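Local coordinates for L-ribulose 3-epimerase (Mesorhizobium loti, PDB 3VYL), which catalyses the manganese-dependent epimerisation of ketoses at C3, acting efficiently on L-ribulose and less efficiently on ketoses such as D-psicose and D-tagatose, at residues A[35-40]-A[48-53]; A[26-31]-A[57-62]. All blocks are in the same frame, centred on the assembly; numbering follows the deposited sequence.

Contact 1 of 2, residues A[35-40]-A[48-53]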
loop_
_atom_site.group_PDB
_atom_site.type_symbol
_atom_site.label_atom_id
_atom_site.label_comp_id
_atom_site.label_asym_id
_atom_site.label_seq_id
_atom_site.Cartn_x
_atom_site.Cartn_y
_atom_site.Cartn_z
ATOM N N ILE A 35 -24.699 -0.617 19.561
ATOM C CA ILE A 35 -25.380 0.450 18.826
ATOM C C ILE A 35 -24.936 1.799 19.359
ATOM O O ILE A 35 -24.843 2.002 20.572
ATOM C CB ILE A 35 -26.937 0.308 18.839
ATOM C CG1 ILE A 35 -27.610 1.286 17.851
ATOM C CG2 ILE A 35 -27.520 0.490 20.238
ATOM C CD1 ILE A 35 -27.364 0.983 16.388
ATOM N N GLU A 36 -24.630 2.705 18.443
ATOM C CA GLU A 36 -24.284 4.067 18.799
ATOM C C GLU A 36 -25.429 5.002 18.420
ATOM O O GLU A 36 -25.877 5.034 17.266
ATOM C CB GLU A 36 -22.990 4.471 18.092
ATOM C CG GLU A 36 -22.442 5.859 18.418
ATOM C CD GLU A 36 -21.075 6.073 17.800
ATOM O OE1 GLU A 36 -20.479 5.060 17.382
ATOM O OE2 GLU A 36 -20.592 7.225 17.727
ATOM N N PHE A 37 -25.887 5.783 19.373
ATOM C CA PHE A 37 -26.946 6.724 19.160
ATOM C C PHE A 37 -26.355 8.085 19.272
ATOM O O PHE A 37 -25.544 8.283 20.093
ATOM C CB PHE A 37 -28.018 6.536 20.218
ATOM C CG PHE A 37 -28.900 5.351 19.988
ATOM C CD1 PHE A 37 -29.660 5.262 18.871
ATOM C CD2 PHE A 37 -28.971 4.357 20.897
ATOM C CE1 PHE A 37 -30.462 4.200 18.644
ATOM C CE2 PHE A 37 -29.778 3.294 20.696
ATOM C CZ PHE A 37 -30.522 3.209 19.563
ATOM N N SER A 38 -26.683 8.976 18.352
ATOM C CA SER A 38 -26.273 10.379 18.382
ATOM C C SER A 38 -26.832 11.367 19.377
ATOM O O SER A 38 -26.125 12.213 19.847
ATOM C CB SER A 38 -26.593 11.023 17.071
ATOM O OG SER A 38 -27.378 12.190 17.315
ATOM N N TYR A 39 -28.137 11.391 19.538
ATOM C CA TYR A 39 -28.766 11.980 20.701
ATOM C C TYR A 39 -30.237 11.661 20.716
ATOM O O TYR A 39 -30.866 11.653 19.685
ATOM C CB TYR A 39 -28.515 13.481 20.789
ATOM C CG TYR A 39 -28.774 14.049 22.154
ATOM C CD1 TYR A 39 -27.793 14.095 23.107
ATOM C CD2 TYR A 39 -30.009 14.531 22.484
ATOM C CE1 TYR A 39 -28.037 14.616 24.348
ATOM C CE2 TYR A 39 -30.266 15.049 23.723
ATOM C CZ TYR A 39 -29.270 15.086 24.635
ATOM O OH TYR A 39 -29.545 15.588 25.845
ATOM N N LEU A 40 -30.781 11.478 21.901
ATOM C CA LEU A 40 -32.163 11.134 22.071
ATOM C C LEU A 40 -32.793 12.019 23.121
ATOM O O LEU A 40 -32.261 12.165 24.197
ATOM C CB LEU A 40 -32.265 9.686 22.492
ATOM C CG LEU A 40 -31.741 8.668 21.503
ATOM C CD1 LEU A 40 -31.754 7.305 22.133
ATOM C CD2 LEU A 40 -32.602 8.629 20.280
ATOM N N GLY A 48 -36.027 3.906 29.539
ATOM C CA GLY A 48 -35.888 2.647 30.263
ATOM C C GLY A 48 -36.368 1.481 29.429
ATOM O O GLY A 48 -35.811 0.383 29.498
ATOM N N ARG A 49 -37.413 1.726 28.644
ATOM C CA ARG A 49 -37.919 0.747 27.697
ATOM C C ARG A 49 -36.821 0.433 26.680
ATOM O O ARG A 49 -36.533 -0.736 26.406
ATOM C CB ARG A 49 -39.182 1.283 27.005
ATOM C CG ARG A 49 -39.480 0.681 25.638
ATOM C CD ARG A 49 -40.225 -0.641 25.741
ATOM N NE ARG A 49 -41.670 -0.439 25.851
ATOM C CZ ARG A 49 -42.509 -0.406 24.816
ATOM N NH1 ARG A 49 -43.807 -0.217 25.018
ATOM N NH2 ARG A 49 -42.057 -0.565 23.578
ATOM N N LEU A 50 -36.211 1.492 26.140
ATOM C CA LEU A 50 -35.127 1.381 25.173
ATOM C C LEU A 50 -33.976 0.565 25.765
ATOM O O LEU A 50 -33.546 -0.432 25.169
ATOM C CB LEU A 50 -34.629 2.774 24.777
ATOM C CG LEU A 50 -34.252 3.136 23.332
ATOM C CD1 LEU A 50 -33.135 4.162 23.388
ATOM C CD2 LEU A 50 -33.850 1.956 22.458
ATOM N N ALA A 51 -33.501 0.982 26.942
ATOM C CA ALA A 51 -32.425 0.285 27.644
ATOM C C ALA A 51 -32.724 -1.198 27.859
ATOM O O ALA A 51 -31.821 -2.041 27.775
ATOM C CB ALA A 51 -32.128 0.963 28.971
ATOM N N LYS A 52 -33.992 -1.507 28.122
ATOM C CA LYS A 52 -34.419 -2.875 28.359
ATOM C C LYS A 52 -34.457 -3.632 27.046
ATOM O O LYS A 52 -34.218 -4.841 27.008
ATOM C CB LYS A 52 -35.793 -2.915 29.039
ATOM C CG LYS A 52 -36.010 -4.091 29.997
ATOM C CD LYS A 52 -36.331 -5.423 29.311
ATOM C CE LYS A 52 -37.594 -5.371 28.450
ATOM N NZ LYS A 52 -38.851 -5.228 29.242
ATOM N N ARG A 53 -34.750 -2.919 25.967
ATOM C CA ARG A 53 -34.810 -3.545 24.655
ATOM C C ARG A 53 -33.402 -3.774 24.100
ATOM O O ARG A 53 -33.156 -4.771 23.415
ATOM C CB ARG A 53 -35.657 -2.717 23.693
ATOM C CG ARG A 53 -36.920 -3.451 23.249
ATOM C CD ARG A 53 -36.604 -4.847 22.717
ATOM N NE ARG A 53 -36.640 -4.948 21.241
ATOM C CZ ARG A 53 -37.452 -4.257 20.436
ATOM N NH1 ARG A 53 -38.346 -3.392 20.933
ATOM N NH2 ARG A 53 -37.374 -4.443 19.112
#
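Leu50 of helix 47-57 meets Leu40 and Phe37 with the end of its side chain alone, a spare example of how a barrel helix packs on the end of the preceding strand, at Phe37, and on the loop after it, at Leu40. From its CB, which heads toward segment 35-40 without touching it, the chain runs on to CG, still 5.0 Å from CD1 of Leu40. The branching then divides the work. Methyl CD1 of Leu50 lies 3.7 Å from CD1 of Leu40, so the two leucines meet tip to tip, and the same methyl comes to 4.4 Å from CE2 of Phe37, approaching that ring obliquely. The other methyl, CD2 of Leu50, stays 4.6 Å from both CZ and CE2 of Phe37, a looser approach. In Leu40 a chi1 of -62° sets CG anti to the carbonyl carbon, and from there CD1 lies above one face of the Phe37 ring, toward its rim. Ile35 covers the opposite face with CG1, also toward the rim, so residues of its own segment lie over both faces while Leu50 reaches the ring from the helix. Beyond the pair, Leu50 also packs on Leu98 of helix 78-98, and Phe37 on Leu24 of helix 17-30. Phe37 thus belongs to the layer between strands and helices of the TIM barrel; Glu36 beside it instead hydrogen-bonds to His206, a manganese ligand. Across the contact itself no polar atom takes part, so it presumably rests on dispersion and the burial of apolar surface, which set no strict direction for either side chain.

Contact 2 of 2, residues A[26-31]-A[57-62]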
loop_
_atom_site.group_PDB
_atom_site.type_symbol
_atom_site.label_atom_id
_atom_site.label_comp_id
_atom_site.label_asym_id
_atom_site.label_seq_id
_atom_site.Cartn_x
_atom_site.Cartn_y
_atom_site.Cartn_z
ATOM N N ASN A 26 -32.180 -4.371 12.964
ATOM C CA ASN A 26 -31.284 -4.314 11.821
ATOM C C ASN A 26 -29.841 -4.525 12.265
ATOM O O ASN A 26 -29.130 -5.332 11.671
ATOM C CB ASN A 26 -31.463 -3.008 11.043
ATOM C CG ASN A 26 -32.738 -2.994 10.220
ATOM O OD1 ASN A 26 -33.665 -3.762 10.481
ATOM N ND2 ASN A 26 -32.792 -2.124 9.218
ATOM N N THR A 27 -29.435 -3.833 13.330
ATOM C CA THR A 27 -28.142 -4.046 13.966
ATOM C C THR A 27 -27.841 -5.537 14.197
ATOM O O THR A 27 -26.781 -6.032 13.791
ATOM C CB THR A 27 -28.052 -3.293 15.306
ATOM O OG1 THR A 27 -28.274 -1.896 15.089
ATOM C CG2 THR A 27 -26.693 -3.479 15.936
ATOM N N ARG A 28 -28.772 -6.246 14.833
ATOM C CA ARG A 28 -28.598 -7.665 15.107
ATOM C C ARG A 28 -28.550 -8.540 13.850
ATOM O O ARG A 28 -27.710 -9.437 13.760
ATOM C CB ARG A 28 -29.683 -8.172 16.060
ATOM C CG ARG A 28 -29.422 -7.890 17.533
ATOM C CD ARG A 28 -28.510 -8.930 18.178
ATOM N NE ARG A 28 -29.057 -10.291 18.137
ATOM C CZ ARG A 28 -28.487 -11.359 18.699
ATOM N NH1 ARG A 28 -27.340 -11.245 19.367
ATOM N NH2 ARG A 28 -29.069 -12.549 18.598
ATOM N N ASP A 29 -29.433 -8.288 12.884
ATOM C CA ASP A 29 -29.428 -9.062 11.637
ATOM C C ASP A 29 -28.131 -8.910 10.853
ATOM O O ASP A 29 -27.717 -9.823 10.139
ATOM C CB ASP A 29 -30.612 -8.683 10.750
ATOM C CG ASP A 29 -31.937 -9.154 11.316
ATOM O OD1 ASP A 29 -32.894 -9.294 10.529
ATOM O OD2 ASP A 29 -32.022 -9.382 12.548
ATOM N N ALA A 30 -27.500 -7.746 10.995
ATOM C CA ALA A 30 -26.239 -7.441 10.328
ATOM C C ALA A 30 -25.046 -8.089 11.034
ATOM O O ALA A 30 -23.973 -8.216 10.452
ATOM C CB ALA A 30 -26.054 -5.934 10.236
ATOM N N GLY A 31 -25.235 -8.484 12.289
ATOM C CA GLY A 31 -24.201 -9.193 13.038
ATOM C C GLY A 31 -23.392 -8.346 14.000
ATOM O O GLY A 31 -22.379 -8.795 14.526
ATOM N N LEU A 57 -31.712 -7.695 23.515
ATOM C CA LEU A 57 -31.068 -8.072 22.253
ATOM C C LEU A 57 -29.604 -8.494 22.435
ATOM O O LEU A 57 -29.033 -9.164 21.572
ATOM C CB LEU A 57 -31.156 -6.938 21.228
ATOM C CG LEU A 57 -32.191 -6.922 20.092
ATOM C CD1 LEU A 57 -32.777 -8.304 19.818
ATOM C CD2 LEU A 57 -33.288 -5.906 20.350
ATOM N N GLY A 58 -29.006 -8.106 23.561
ATOM C CA GLY A 58 -27.616 -8.446 23.852
ATOM C C GLY A 58 -26.656 -7.407 23.305
ATOM O O GLY A 58 -25.485 -7.676 23.079
ATOM N N LEU A 59 -27.166 -6.205 23.094
ATOM C CA LEU A 59 -26.378 -5.132 22.539
ATOM C C LEU A 59 -25.835 -4.276 23.665
ATOM O O LEU A 59 -26.438 -4.193 24.729
ATOM C CB LEU A 59 -27.262 -4.292 21.607
ATOM C CG LEU A 59 -27.428 -4.579 20.103
ATOM C CD1 LEU A 59 -27.086 -5.994 19.675
ATOM C CD2 LEU A 59 -28.825 -4.198 19.630
ATOM N N GLY A 60 -24.678 -3.664 23.435
ATOM C CA GLY A 60 -24.201 -2.554 24.263
ATOM C C GLY A 60 -24.597 -1.252 23.585
ATOM O O GLY A 60 -25.200 -1.255 22.505
ATOM N N VAL A 61 -24.248 -0.133 24.204
ATOM C CA VAL A 61 -24.657 1.163 23.680
ATOM C C VAL A 61 -23.612 2.242 23.983
ATOM O O VAL A 61 -23.025 2.280 25.060
ATOM C CB VAL A 61 -26.097 1.553 24.156
ATOM C CG1 VAL A 61 -26.190 1.643 25.680
ATOM C CG2 VAL A 61 -26.584 2.843 23.493
ATOM N N ALA A 62 -23.358 3.094 22.999
ATOM C CA ALA A 62 -22.550 4.283 23.219
ATOM C C ALA A 62 -23.338 5.483 22.711
ATOM O O ALA A 62 -24.173 5.349 21.819
ATOM C CB ALA A 62 -21.228 4.163 22.492
#
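Arg28, in the last turns of helix 17-30, and Leu57, at the end of helix 47-57, mark the closest passage of the two backbones, with their CA atoms 7.6 Å apart. The arginine spans this gap with the aliphatic part of its side chain. Its CG lies 3.9 Å from CG of Leu57, and the two side chains cross at a slant. A bend at chi2 (-83°), followed by another at chi3, then carries the chain over the turn after Leu57, where CD of Arg28 reaches 3.4 Å from the carbonyl O of Leu57 and 3.6 Å from CD1 of Leu59. Because of this course the guanidinium presents a face, not its N-H groups, to that oxygen: NH1 of Arg28 is 3.5 Å from O of Leu57, yet the angle is too poor for a hydrogen bond, and any attraction between the charge and the carbonyl is probably diffuse. Both helices end in a Schellman motif, with Gly31 (phi 100°) and Gly58 (phi 89°) each in a left-handed conformation that would press a side chain against the preceding carbonyl. In this TIM barrel these two turns lead helices 17-30 and 47-57 into strands 34-37 and 60-66, and the contact packs the last turn of the first helix against the end of the second and the loop into strand 60-66. Leu59, in that loop, also faces Thr27, whose CG2 methyl stays 4.3 Å from CD2 of Leu59. The hydroxyl of Thr27 is engaged elsewhere, as OG1 bonds to the carbonyl O of Thr23 one turn back in the helix. More deeply, Thr27 packs on Ile35 of strand 34-37 and on Trp11, whereas Arg28 lies at the exposed margin.

How the contacts relate
From the N terminus the chain first passes the end of helix 17-30, where contact 2 opens, and turns into strand 34-37, where contact 1 opens. Contact 1 closes soonest, after a connection of seven residues, on helix 47-57. Contact 2 closes later, at the end of that helix and in the short loop leading into strand 60-66, so the shorter loop lies wholly within the longer one and the two do not cross. Their segments meet in the sheet, where the neighbouring strands probably hydrogen-bond through Phe37 N to Ala62 O and Ala62 N to Ile35 O. Contact 1 ties helix 47-57 to the end of strand 34-37; contact 2 ties helix 17-30 to the exit of helix 47-57.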